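Phosphate-binding protein (Xanthomonas axonopodis pv. citri, PDB 5UB3) probably serves as the periplasmic receptor of a sensor pair with a diguanylate cyclase, having a phosphonate-type binding-protein fold and a bound chloride ion. Local coordinates at residues L96-R101 against L165-F170; V29-E34 against D238-P243; G68-L73 against R211-V216. All blocks are in the same frame, centred on the assembly; numbering follows the deposited sequence.

Interaction 1 (L96-R101 against L165-F170); sequences LFFVRR and LNVAAF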
ATOM      1  N   LEU A  96      12.505   0.157   3.419  1.00 16.67           N
ATOM      2  CA  LEU A  96      13.882   0.541   3.600  1.00 19.03           C
ATOM      3  C   LEU A  96      14.021   2.045   3.665  1.00 17.82           C
ATOM      4  O   LEU A  96      13.255   2.812   3.046  1.00 18.07           O
ATOM      5  CB  LEU A  96      14.765  -0.089   2.549  1.00 23.41           C
ATOM      6  CG  LEU A  96      14.435  -0.050   1.077  1.00 25.69           C
ATOM      7  CD1 LEU A  96      14.711   1.364   0.639  1.00 28.65           C
ATOM      8  CD2 LEU A  96      15.239  -1.055   0.227  1.00 26.24           C
ATOM      9  N   PHE A  97      14.953   2.471   4.484  1.00 16.79           N
ATOM     10  CA  PHE A  97      15.267   3.888   4.581  1.00 17.18           C
ATOM     11  C   PHE A  97      16.556   4.037   3.849  1.00 16.70           C
ATOM     12  O   PHE A  97      17.473   3.259   4.055  1.00 18.15           O
ATOM     13  CB  PHE A  97      15.455   4.303   6.015  1.00 17.14           C
ATOM     14  CG  PHE A  97      14.183   4.325   6.831  1.00 16.67           C
ATOM     15  CD1 PHE A  97      13.617   3.151   7.269  1.00 16.31           C
ATOM     16  CD2 PHE A  97      13.602   5.516   7.194  1.00 16.87           C
ATOM     17  CE1 PHE A  97      12.474   3.167   8.038  1.00 16.89           C
ATOM     18  CE2 PHE A  97      12.453   5.552   7.948  1.00 17.99           C
ATOM     19  CZ  PHE A  97      11.901   4.366   8.402  1.00 16.97           C
ATOM     20  N   PHE A  98      16.675   5.060   3.021  1.00 17.39           N
ATOM     21  CA  PHE A  98      17.893   5.244   2.304  1.00 17.47           C
ATOM     22  C   PHE A  98      18.319   6.704   2.301  1.00 18.81           C
ATOM     23  O   PHE A  98      17.496   7.605   2.446  1.00 17.70           O
ATOM     24  CB  PHE A  98      17.746   4.722   0.882  1.00 17.74           C
ATOM     25  CG  PHE A  98      16.783   5.492   0.072  1.00 19.97           C
ATOM     26  CD1 PHE A  98      15.430   5.146   0.080  1.00 20.16           C
ATOM     27  CD2 PHE A  98      17.203   6.604  -0.686  1.00 18.81           C
ATOM     28  CE1 PHE A  98      14.514   5.885  -0.643  1.00 21.79           C
ATOM     29  CE2 PHE A  98      16.305   7.330  -1.413  1.00 19.06           C
ATOM     30  CZ  PHE A  98      14.959   6.990  -1.392  1.00 22.98           C
ATOM     31  N   VAL A  99      19.607   6.905   2.136  1.00 20.10           N
ATOM     32  CA  VAL A  99      20.209   8.233   2.007  1.00 22.35           C
ATOM     33  C   VAL A  99      21.192   8.324   0.871  1.00 24.40           C
ATOM     34  O   VAL A  99      21.619   7.306   0.316  1.00 19.28           O
ATOM     35  CB  VAL A  99      21.017   8.584   3.249  1.00 22.78           C
ATOM     36  CG1 VAL A  99      20.116   8.543   4.474  1.00 22.14           C
ATOM     37  CG2 VAL A  99      22.235   7.670   3.410  1.00 24.36           C
ATOM     38  N   ARG A 100      21.622   9.542   0.592  1.00 24.67           N
ATOM     39  CA  ARG A 100      22.806   9.687  -0.255  1.00 28.45           C
ATOM     40  C   ARG A 100      24.019   9.042   0.394  1.00 28.58           C
ATOM     41  O   ARG A 100      24.189   9.055   1.610  1.00 22.39           O
ATOM     42  CB  ARG A 100      23.096  11.139  -0.564  1.00 28.92           C
ATOM     43  CG  ARG A 100      22.064  11.721  -1.516  1.00 26.57           C
ATOM     44  CD  ARG A 100      22.569  13.042  -2.036  1.00 32.33           C
ATOM     45  NE  ARG A 100      23.901  12.881  -2.628  1.00 32.37           N
ATOM     46  CZ  ARG A 100      24.173  12.661  -3.919  1.00 32.27           C
ATOM     47  NH1 ARG A 100      23.207  12.595  -4.854  1.00 28.90           N
ATOM     48  NH2 ARG A 100      25.462  12.557  -4.283  1.00 31.35           N
ATOM     49  N   ARG A 101      24.850   8.420  -0.422  1.00 30.18           N
ATOM     50  CA  ARG A 101      25.996   7.702   0.126  1.00 34.85           C
ATOM     51  C   ARG A 101      26.928   8.720   0.803  1.00 32.50           C
ATOM     52  O   ARG A 101      27.526   8.406   1.791  1.00 26.87           O
ATOM     53  CB  ARG A 101      26.657   6.816  -0.949  1.00 40.53           C
ATOM     54  CG  ARG A 101      28.181   6.737  -0.950  1.00 54.24           C
ATOM     55  CD  ARG A 101      28.738   5.456  -1.598  1.00 57.97           C
ATOM     56  NE  ARG A 101      28.375   4.217  -0.882  1.00 65.23           N
ATOM     57  CZ  ARG A 101      28.709   3.889   0.385  1.00 64.48           C
ATOM     58  NH1 ARG A 101      29.426   4.698   1.174  1.00 63.21           N
ATOM     59  NH2 ARG A 101      28.308   2.711   0.881  1.00 64.35           N
ATOM     60  N   LEU A 165       8.754   8.202  -6.891  1.00 26.00           N
ATOM     61  CA  LEU A 165       9.865   8.774  -7.643  1.00 27.29           C
ATOM     62  C   LEU A 165      10.301  10.041  -6.974  1.00 25.43           C
ATOM     63  O   LEU A 165      11.487  10.328  -6.887  1.00 25.14           O
ATOM     64  CB  LEU A 165       9.444   9.081  -9.088  1.00 32.13           C
ATOM     65  CG  LEU A 165      10.512   9.722  -9.999  1.00 32.50           C
ATOM     66  CD1 LEU A 165      11.828   8.965  -9.976  1.00 33.58           C
ATOM     67  CD2 LEU A 165       9.997   9.821 -11.426  1.00 33.07           C
ATOM     68  N   ASN A 166       9.333  10.817  -6.488  1.00 25.53           N
ATOM     69  CA  ASN A 166       9.683  12.026  -5.725  1.00 22.74           C
ATOM     70  C   ASN A 166      10.492  11.742  -4.454  1.00 21.60           C
ATOM     71  O   ASN A 166      11.432  12.447  -4.139  1.00 21.36           O
ATOM     72  CB  ASN A 166       8.436  12.846  -5.418  1.00 23.68           C
ATOM     73  CG  ASN A 166       7.936  13.663  -6.618  1.00 24.23           C
ATOM     74  OD1 ASN A 166       8.509  13.653  -7.709  1.00 22.98           O
ATOM     75  ND2 ASN A 166       6.873  14.383  -6.392  1.00 25.35           N
ATOM     76  N   VAL A 167      10.154  10.694  -3.728  1.00 19.37           N
ATOM     77  CA  VAL A 167      10.980  10.329  -2.571  1.00 20.46           C
ATOM     78  C   VAL A 167      12.426  10.156  -3.047  1.00 20.06           C
ATOM     79  O   VAL A 167      13.352  10.699  -2.492  1.00 19.26           O
ATOM     80  CB  VAL A 167      10.484   9.033  -1.948  1.00 18.49           C
ATOM     81  CG1 VAL A 167      11.418   8.578  -0.862  1.00 18.91           C
ATOM     82  CG2 VAL A 167       9.093   9.224  -1.367  1.00 20.56           C
ATOM     83  N   ALA A 168      12.619   9.346  -4.095  1.00 22.06           N
ATOM     84  CA  ALA A 168      13.956   9.087  -4.578  1.00 23.20           C
ATOM     85  C   ALA A 168      14.580  10.411  -5.075  1.00 22.78           C
ATOM     86  O   ALA A 168      15.674  10.771  -4.701  1.00 20.54           O
ATOM     87  CB  ALA A 168      13.902   8.045  -5.680  1.00 26.60           C
ATOM     88  N   ALA A 169      13.821  11.172  -5.848  1.00 22.36           N
ATOM     89  CA  ALA A 169      14.326  12.425  -6.428  1.00 23.21           C
ATOM     90  C   ALA A 169      14.704  13.493  -5.436  1.00 24.16           C
ATOM     91  O   ALA A 169      15.737  14.136  -5.580  1.00 22.46           O
ATOM     92  CB  ALA A 169      13.324  12.976  -7.428  1.00 24.68           C
ATOM     93  N   PHE A 170      13.881  13.693  -4.395  1.00 24.06           N
ATOM     94  CA  PHE A 170      14.191  14.706  -3.367  1.00 23.83           C
ATOM     95  C   PHE A 170      15.412  14.362  -2.586  1.00 20.26           C
ATOM     96  O   PHE A 170      16.150  15.235  -2.208  1.00 21.39           O
ATOM     97  CB  PHE A 170      13.033  14.917  -2.357  1.00 23.20           C
ATOM     98  CG  PHE A 170      11.987  15.860  -2.840  1.00 23.84           C
ATOM     99  CD1 PHE A 170      11.145  15.509  -3.854  1.00 24.35           C
ATOM    100  CD2 PHE A 170      11.834  17.090  -2.248  1.00 25.98           C
ATOM    101  CE1 PHE A 170      10.181  16.385  -4.300  1.00 26.27           C
ATOM    102  CE2 PHE A 170      10.863  17.969  -2.676  1.00 24.78           C
ATOM    103  CZ  PHE A 170      10.041  17.617  -3.703  1.00 27.30           C
TER

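Interaction 2 (V29-E34 against D238-P243); sequences VPRMRE and DPKAGP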
ATOM      1  N   VAL A  29     -16.616 -10.697 -13.449  1.00 20.88           N
ATOM      2  CA  VAL A  29     -18.066 -10.396 -13.524  1.00 21.47           C
ATOM      3  C   VAL A  29     -18.877 -11.522 -14.138  1.00 20.43           C
ATOM      4  O   VAL A  29     -19.816 -12.043 -13.486  1.00 19.68           O
ATOM      5  CB  VAL A  29     -18.334  -8.999 -14.145  1.00 22.54           C
ATOM      6  CG1 VAL A  29     -19.816  -8.756 -14.568  1.00 22.61           C
ATOM      7  CG2 VAL A  29     -17.937  -7.918 -13.161  1.00 22.94           C
ATOM      8  N   PRO A  30     -18.489 -11.968 -15.327  1.00 22.49           N
ATOM      9  CA  PRO A  30     -19.275 -13.090 -15.876  1.00 24.30           C
ATOM     10  C   PRO A  30     -19.275 -14.314 -15.000  1.00 26.05           C
ATOM     11  O   PRO A  30     -20.255 -15.067 -14.986  1.00 30.33           O
ATOM     12  CB  PRO A  30     -18.563 -13.423 -17.163  1.00 24.45           C
ATOM     13  CG  PRO A  30     -17.821 -12.194 -17.540  1.00 26.45           C
ATOM     14  CD  PRO A  30     -17.528 -11.423 -16.298  1.00 23.34           C
ATOM     15  N   ARG A  31     -18.198 -14.522 -14.251  1.00 23.91           N
ATOM     16  CA  ARG A  31     -18.114 -15.704 -13.396  1.00 23.38           C
ATOM     17  C   ARG A  31     -18.850 -15.599 -12.078  1.00 24.24           C
ATOM     18  O   ARG A  31     -18.813 -16.530 -11.281  1.00 23.69           O
ATOM     19  CB  ARG A  31     -16.650 -16.087 -13.187  1.00 24.02           C
ATOM     20  CG  ARG A  31     -16.069 -16.569 -14.488  1.00 26.12           C
ATOM     21  CD  ARG A  31     -14.543 -16.430 -14.527  1.00 25.93           C
ATOM     22  NE  ARG A  31     -14.023 -16.998 -15.792  1.00 26.58           N
ATOM     23  CZ  ARG A  31     -13.928 -16.362 -16.965  1.00 27.26           C
ATOM     24  NH1 ARG A  31     -14.319 -15.093 -17.128  1.00 23.33           N
ATOM     25  NH2 ARG A  31     -13.422 -17.022 -18.014  1.00 27.90           N
ATOM     26  N   MET A  32     -19.586 -14.507 -11.868  1.00 23.93           N
ATOM     27  CA  MET A  32     -20.331 -14.302 -10.645  1.00 24.10           C
ATOM     28  C   MET A  32     -21.838 -14.254 -10.935  1.00 24.68           C
ATOM     29  O   MET A  32     -22.600 -13.830 -10.075  1.00 21.97           O
ATOM     30  CB  MET A  32     -19.968 -12.939 -10.053  1.00 25.05           C
ATOM     31  CG  MET A  32     -18.491 -12.629  -9.807  1.00 26.64           C
ATOM     32  SD  MET A  32     -18.026 -13.034  -8.143  1.00 31.68           S
ATOM     33  CE  MET A  32     -19.016 -12.048  -7.036  1.00 27.71           C
ATOM     34  N   ARG A  33     -22.274 -14.644 -12.128  1.00 27.52           N
ATOM     35  CA  ARG A  33     -23.701 -14.518 -12.466  1.00 29.06           C
ATOM     36  C   ARG A  33     -24.602 -15.271 -11.556  1.00 27.09           C
ATOM     37  O   ARG A  33     -25.700 -14.828 -11.236  1.00 23.41           O
ATOM     38  CB  ARG A  33     -23.998 -14.972 -13.888  1.00 33.24           C
ATOM     39  CG  ARG A  33     -25.289 -14.320 -14.333  1.00 35.98           C
ATOM     40  CD  ARG A  33     -25.788 -14.863 -15.639  1.00 39.51           C
ATOM     41  NE  ARG A  33     -27.063 -14.221 -15.902  1.00 40.87           N
ATOM     42  CZ  ARG A  33     -27.196 -12.983 -16.370  1.00 43.81           C
ATOM     43  NH1 ARG A  33     -26.139 -12.202 -16.659  1.00 42.88           N
ATOM     44  NH2 ARG A  33     -28.414 -12.523 -16.553  1.00 48.51           N
ATOM     45  N   GLU A  34     -24.112 -16.414 -11.103  1.00 30.97           N
ATOM     46  CA  GLU A  34     -24.892 -17.287 -10.258  1.00 33.06           C
ATOM     47  C   GLU A  34     -25.094 -16.705  -8.834  1.00 30.96           C
ATOM     48  O   GLU A  34     -25.919 -17.219  -8.088  1.00 26.23           O
ATOM     49  CB  GLU A  34     -24.326 -18.721 -10.316  1.00 39.96           C
ATOM     50  CG  GLU A  34     -23.203 -19.058  -9.332  1.00 48.58           C
ATOM     51  CD  GLU A  34     -21.772 -19.045  -9.870  1.00 52.45           C
ATOM     52  OE1 GLU A  34     -21.275 -17.938 -10.290  1.00 48.80           O
ATOM     53  OE2 GLU A  34     -21.150 -20.152  -9.782  1.00 41.64           O
ATOM     54  N   ASP A 238      -5.939 -19.976 -14.114  1.00 36.23           N
ATOM     55  CA  ASP A 238      -6.695 -19.932 -15.356  1.00 31.93           C
ATOM     56  C   ASP A 238      -5.914 -19.150 -16.377  1.00 31.28           C
ATOM     57  O   ASP A 238      -5.638 -17.979 -16.158  1.00 31.57           O
ATOM     58  CB  ASP A 238      -8.034 -19.252 -15.132  1.00 32.04           C
ATOM     59  CG  ASP A 238      -8.952 -19.385 -16.320  1.00 31.01           C
ATOM     60  OD1 ASP A 238      -8.492 -19.806 -17.419  1.00 29.44           O
ATOM     61  OD2 ASP A 238     -10.109 -19.014 -16.144  1.00 29.74           O
ATOM     62  N   PRO A 239      -5.591 -19.766 -17.531  1.00 33.86           N
ATOM     63  CA  PRO A 239      -4.903 -19.004 -18.572  1.00 35.36           C
ATOM     64  C   PRO A 239      -5.706 -17.825 -19.075  1.00 33.87           C
ATOM     65  O   PRO A 239      -5.122 -16.785 -19.431  1.00 31.33           O
ATOM     66  CB  PRO A 239      -4.706 -20.047 -19.691  1.00 38.53           C
ATOM     67  CG  PRO A 239      -4.535 -21.318 -18.947  1.00 38.36           C
ATOM     68  CD  PRO A 239      -5.492 -21.222 -17.789  1.00 36.01           C
ATOM     69  N   LYS A 240      -7.031 -17.947 -19.084  1.00 32.63           N
ATOM     70  CA  LYS A 240      -7.855 -16.807 -19.546  1.00 33.22           C
ATOM     71  C   LYS A 240      -7.723 -15.613 -18.594  1.00 31.32           C
ATOM     72  O   LYS A 240      -8.062 -14.502 -18.965  1.00 29.35           O
ATOM     73  CB  LYS A 240      -9.336 -17.193 -19.632  1.00 41.23           C
ATOM     74  CG  LYS A 240      -9.657 -18.310 -20.615  1.00 45.62           C
ATOM     75  CD  LYS A 240     -10.842 -17.905 -21.490  1.00 50.68           C
ATOM     76  CE  LYS A 240     -11.298 -19.023 -22.422  1.00 49.97           C
ATOM     77  NZ  LYS A 240     -11.999 -20.104 -21.665  1.00 49.34           N
ATOM     78  N   ALA A 241      -7.216 -15.853 -17.371  1.00 31.02           N
ATOM     79  CA  ALA A 241      -6.985 -14.780 -16.367  1.00 30.32           C
ATOM     80  C   ALA A 241      -5.561 -14.180 -16.393  1.00 29.04           C
ATOM     81  O   ALA A 241      -5.298 -13.172 -15.712  1.00 29.28           O
ATOM     82  CB  ALA A 241      -7.334 -15.312 -14.977  1.00 27.86           C
ATOM     83  N   GLY A 242      -4.665 -14.768 -17.208  1.00 30.43           N
ATOM     84  CA  GLY A 242      -3.255 -14.382 -17.261  1.00 30.46           C
ATOM     85  C   GLY A 242      -2.987 -12.933 -17.560  1.00 28.59           C
ATOM     86  O   GLY A 242      -2.385 -12.233 -16.738  1.00 31.23           O
ATOM     87  N   PRO A 243      -3.412 -12.453 -18.738  1.00 28.75           N
ATOM     88  CA  PRO A 243      -3.212 -11.028 -18.999  1.00 29.29           C
ATOM     89  C   PRO A 243      -3.846 -10.121 -17.949  1.00 29.41           C
ATOM     90  O   PRO A 243      -3.242  -9.136 -17.514  1.00 28.37           O
ATOM     91  CB  PRO A 243      -3.892 -10.842 -20.357  1.00 32.30           C
ATOM     92  CG  PRO A 243      -3.612 -12.164 -21.012  1.00 31.80           C
ATOM     93  CD  PRO A 243      -3.865 -13.162 -19.947  1.00 29.86           C
TER

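Interaction 3 (G68-L73 against R211-V216); sequences GAAMLL and RAVEMV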
ATOM      1  N   GLY A  68      -1.139  -2.173   4.774  1.00 14.91           N
ATOM      2  CA  GLY A  68      -1.353  -1.026   5.623  1.00 15.27           C
ATOM      3  C   GLY A  68      -2.620  -0.241   5.286  1.00 14.32           C
ATOM      4  O   GLY A  68      -3.430   0.036   6.164  1.00 14.85           O
ATOM      5  N   ALA A  69      -2.770   0.179   4.032  1.00 14.65           N
ATOM      6  CA  ALA A  69      -3.995   0.821   3.543  1.00 15.74           C
ATOM      7  C   ALA A  69      -5.173  -0.012   3.850  1.00 15.39           C
ATOM      8  O   ALA A  69      -6.262   0.460   4.228  1.00 15.80           O
ATOM      9  CB  ALA A  69      -3.911   1.070   2.042  1.00 15.57           C
ATOM     10  N   ALA A  70      -4.986  -1.302   3.664  1.00 17.20           N
ATOM     11  CA  ALA A  70      -6.087  -2.235   3.949  1.00 16.15           C
ATOM     12  C   ALA A  70      -6.532  -2.128   5.389  1.00 16.39           C
ATOM     13  O   ALA A  70      -7.716  -2.142   5.671  1.00 15.82           O
ATOM     14  CB  ALA A  70      -5.692  -3.668   3.619  1.00 15.12           C
ATOM     15  N   MET A  71      -5.558  -2.056   6.291  1.00 16.69           N
ATOM     16  CA  MET A  71      -5.862  -1.968   7.688  1.00 17.57           C
ATOM     17  C   MET A  71      -6.485  -0.628   8.030  1.00 16.26           C
ATOM     18  O   MET A  71      -7.345  -0.599   8.899  1.00 15.04           O
ATOM     19  CB  MET A  71      -4.641  -2.314   8.565  1.00 17.40           C
ATOM     20  CG  MET A  71      -4.184  -3.756   8.374  1.00 17.83           C
ATOM     21  SD  MET A  71      -5.437  -4.959   8.779  1.00 20.27           S
ATOM     22  CE  MET A  71      -6.209  -5.370   7.181  1.00 20.70           C
ATOM     23  N   LEU A  72      -6.101   0.460   7.329  1.00 15.26           N
ATOM     24  CA  LEU A  72      -6.826   1.723   7.517  1.00 16.91           C
ATOM     25  C   LEU A  72      -8.309   1.503   7.242  1.00 16.45           C
ATOM     26  O   LEU A  72      -9.188   1.994   7.984  1.00 18.44           O
ATOM     27  CB  LEU A  72      -6.325   2.828   6.587  1.00 15.80           C
ATOM     28  CG  LEU A  72      -4.909   3.260   6.859  1.00 16.31           C
ATOM     29  CD1 LEU A  72      -4.456   4.228   5.773  1.00 16.62           C
ATOM     30  CD2 LEU A  72      -4.821   3.942   8.187  1.00 17.69           C
ATOM     31  N   LEU A  73      -8.595   0.776   6.170  1.00 16.37           N
ATOM     32  CA  LEU A  73      -9.985   0.541   5.813  1.00 16.92           C
ATOM     33  C   LEU A  73     -10.672  -0.348   6.849  1.00 19.61           C
ATOM     34  O   LEU A  73     -11.774  -0.025   7.296  1.00 23.76           O
ATOM     35  CB  LEU A  73     -10.117  -0.058   4.437  1.00 17.02           C
ATOM     36  CG  LEU A  73      -9.485   0.694   3.275  1.00 17.96           C
ATOM     37  CD1 LEU A  73      -9.515  -0.150   2.009  1.00 17.54           C
ATOM     38  CD2 LEU A  73     -10.171   2.033   3.082  1.00 17.29           C
ATOM     39  N   ARG A 211       2.332  -8.277   1.844  1.00 22.20           N
ATOM     40  CA  ARG A 211       2.380  -7.245   0.855  1.00 25.06           C
ATOM     41  C   ARG A 211       1.030  -6.654   0.474  1.00 22.70           C
ATOM     42  O   ARG A 211       0.855  -5.435   0.381  1.00 20.25           O
ATOM     43  CB  ARG A 211       2.996  -7.924  -0.349  1.00 29.39           C
ATOM     44  CG  ARG A 211       2.964  -7.079  -1.527  1.00 33.21           C
ATOM     45  CD  ARG A 211       4.195  -7.206  -2.322  1.00 30.38           C
ATOM     46  NE  ARG A 211       4.196  -6.024  -3.134  1.00 28.03           N
ATOM     47  CZ  ARG A 211       4.826  -5.927  -4.283  1.00 29.40           C
ATOM     48  NH1 ARG A 211       5.542  -6.944  -4.782  1.00 28.12           N
ATOM     49  NH2 ARG A 211       4.727  -4.779  -4.921  1.00 30.21           N
ATOM     50  N   ALA A 212       0.057  -7.512   0.193  1.00 18.29           N
ATOM     51  CA  ALA A 212      -1.229  -6.996  -0.311  1.00 16.53           C
ATOM     52  C   ALA A 212      -2.317  -7.949   0.021  1.00 16.84           C
ATOM     53  O   ALA A 212      -2.033  -9.083   0.398  1.00 13.97           O
ATOM     54  CB  ALA A 212      -1.176  -6.734  -1.790  1.00 16.29           C
ATOM     55  N   VAL A 213      -3.558  -7.459  -0.098  1.00 16.65           N
ATOM     56  CA  VAL A 213      -4.725  -8.194   0.375  1.00 14.37           C
ATOM     57  C   VAL A 213      -5.908  -7.684  -0.412  1.00 15.06           C
ATOM     58  O   VAL A 213      -6.040  -6.485  -0.699  1.00 15.18           O
ATOM     59  CB  VAL A 213      -4.921  -8.011   1.891  1.00 16.17           C
ATOM     60  CG1 VAL A 213      -5.008  -6.577   2.276  1.00 15.98           C
ATOM     61  CG2 VAL A 213      -6.136  -8.744   2.452  1.00 14.55           C
ATOM     62  N   GLU A 214      -6.806  -8.600  -0.750  1.00 14.11           N
ATOM     63  CA  GLU A 214      -8.106  -8.253  -1.292  1.00 16.20           C
ATOM     64  C   GLU A 214      -9.053  -8.006  -0.131  1.00 16.25           C
ATOM     65  O   GLU A 214      -9.218  -8.858   0.761  1.00 16.97           O
ATOM     66  CB  GLU A 214      -8.623  -9.442  -2.166  1.00 16.34           C
ATOM     67  CG  GLU A 214      -7.624  -9.839  -3.241  1.00 15.57           C
ATOM     68  CD  GLU A 214      -7.198  -8.640  -4.058  1.00 17.44           C
ATOM     69  OE1 GLU A 214      -8.108  -8.011  -4.612  1.00 15.48           O
ATOM     70  OE2 GLU A 214      -5.978  -8.325  -4.130  1.00 16.94           O
ATOM     71  N   MET A 215      -9.722  -6.867  -0.149  1.00 16.09           N
ATOM     72  CA  MET A 215     -10.678  -6.530   0.874  1.00 14.88           C
ATOM     73  C   MET A 215     -12.038  -6.393   0.249  1.00 16.98           C
ATOM     74  O   MET A 215     -12.177  -5.947  -0.900  1.00 19.03           O
ATOM     75  CB  MET A 215     -10.356  -5.223   1.558  1.00 14.76           C
ATOM     76  CG  MET A 215      -8.943  -5.077   2.084  1.00 15.38           C
ATOM     77  SD  MET A 215      -8.652  -6.024   3.605  1.00 14.37           S
ATOM     78  CE  MET A 215      -9.525  -5.077   4.806  1.00 15.56           C
ATOM     79  N   VAL A 216     -13.045  -6.765   1.017  1.00 16.24           N
ATOM     80  CA  VAL A 216     -14.415  -6.530   0.595  1.00 16.87           C
ATOM     81  C   VAL A 216     -15.147  -5.787   1.642  1.00 18.73           C
ATOM     82  O   VAL A 216     -14.878  -5.884   2.861  1.00 18.88           O
ATOM     83  CB  VAL A 216     -15.212  -7.794   0.230  1.00 17.50           C
ATOM     84  CG1 VAL A 216     -14.641  -8.453  -1.019  1.00 17.15           C
ATOM     85  CG2 VAL A 216     -15.330  -8.736   1.415  1.00 17.93           C
TER

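Interaction 1 (L96-R101 against L165-F170)
Val167 and Ala168 of helix 164-172 meet a single side chain of the facing strand, the ring of Phe98. Val167 comes first, and one of its two methyl branches does the touching. CG1 is anti to the backbone N (chi1 174°), which carries it to the far corner of the ring, where it lies 3.9 Å from Phe98 CZ. The same methyl is 4.1 Å from Phe98 CE1, approaching the corner between these two carbons obliquely.

At Ala168 the contact passes to the main chain. Its CA sits at the rim of the ring, close to the ring plane, 3.9 Å from Phe98 CZ. The small side chain lets the helix backbone itself come up against the end of the phenylalanine, while the two backbones stay well apart, with 8.8 Å between Phe98 CA and Ala168 CA. Phe98 spans this gap with its side chain, which leaves the strand toward the helix; chi1 of 66° sets CG between the backbone N and the carbonyl carbon, and CZ leads. The touching groups are all buried and apolar, and their contact is one of van der Waals type.

The ring also meets those of Phe200 and Trp186, and Leu181 of strand 178-182 touches it. Val167 reaches Ala117 of strand 115-118, so the helix leans on more than one strand. A helix laid over strands through an interleaved layer of aromatic and aliphatic side chains is characteristic of an alpha/beta lobe, here consistent with one of the two lobes of a periplasmic binding protein.

Interaction 2 (V29-E34 against D238-P243)
Opposite charges face each other here without forming a salt bridge: Arg31 NH2 stands 4.3 Å from Asp238 OD2, and the carboxylate oxygen lies well out of the guanidinium plane, where no N-H is directed at it. The attraction is therefore electrostatic alone and probably modest. Arg31 reaches across with an extended chain, the run from CB to NE nearly fully extended (chi3 176°), and its NH2 also comes within 4.4 Å of Lys240 CB, again obliquely. The ammonium of Lys240 is a like charge nearby, 5.0 Å from NZ to Arg31 NH2, and may offset part of the pull of Asp238.

Tyr27, at the end of helix 14-28, is the stronger partner of both charged groups. Its hydroxyl is hydrogen-bonded to Asp238 OD2, its carbonyl oxygen accepts from Arg31 NH1, and its ring makes a cation-pi contact with Arg31, so that one tyrosine mediates between the two segments.

The other carboxylate oxygen turns back on its own chain. Asp238 OD1 takes the backbone N-H of Lys240 at 2.9 Å, with an N-H...O angle of 150°, and the donor approaches from above the carboxylate plane. Just beyond, Ala241 N bonds to Asp238 O at 2.9 Å, tightening the bend. Asp238 thus forms an Asx turn, in a sparse, partly exposed contact between the loop after helix 14-28 and the turn that leads into helix 242-247.

Interaction 3 (G68-L73 against R211-V216)
Ala70 is the point where helix 67-75 bears on strand 209-217, its methyl directed at the strand between Val213 and Met215. Ala70 CB lies 3.3 Å from Val213 CG1, closer than usual van der Waals contact, so the packing here is tight. Val213 presents this methyl because its first torsion (chi1 55°) places CG1 between the backbone N and the carbonyl carbon. From the other strand residue, Met215 SD approaches the same Ala70 CB to 3.8 Å. The thioether then curls on, and Met215 CE comes to 3.6 Å from Ala70 O, putting a methyl beside the helix backbone.

Met71 starts out facing away from the strand, but its chain bends at both chi2 and chi3 and brings the terminal methyl back. Met71 CE meets Met215 CE at 4.1 Å, the two chains crossing at about a right angle. Leu73, a turn on from Ala70, is directed toward the strand without close contact and packs instead on helix 48-56.

With the small alanine at the point of nearest packing, the axes of helix and strand approach to 8.3 Å, at 33° between their directions. Outside the pair, Met71 touches Leu265 and Ser269 of helix 259-277, while Val213 rests on Pro81 of strand 79-87 and is backbone-bonded to Glu65 of strand 62-66. The helix thus lies between the strands and these two further helices.

Along the chain the three contacts are concentric: 29-34 comes first, then 68-73, 96-101, 165-170, 211-216 and finally 238-243, so interaction 2 encloses interaction 3, which encloses interaction 1. Interactions 1 and 2 lie on opposite sides of the chain's centre, their own centres 40 Å apart. Interaction 3 is between them, 25 Å from interaction 1 and 23 Å from interaction 2, centre to centre. No two touch. Interactions 1 and 3 are linked through strands 92-100 and 209-217, which pair with each other antiparallel. Such a layout, with the chain leaving one lobe and returning, is consistent with a two-lobed periplasmic binding protein.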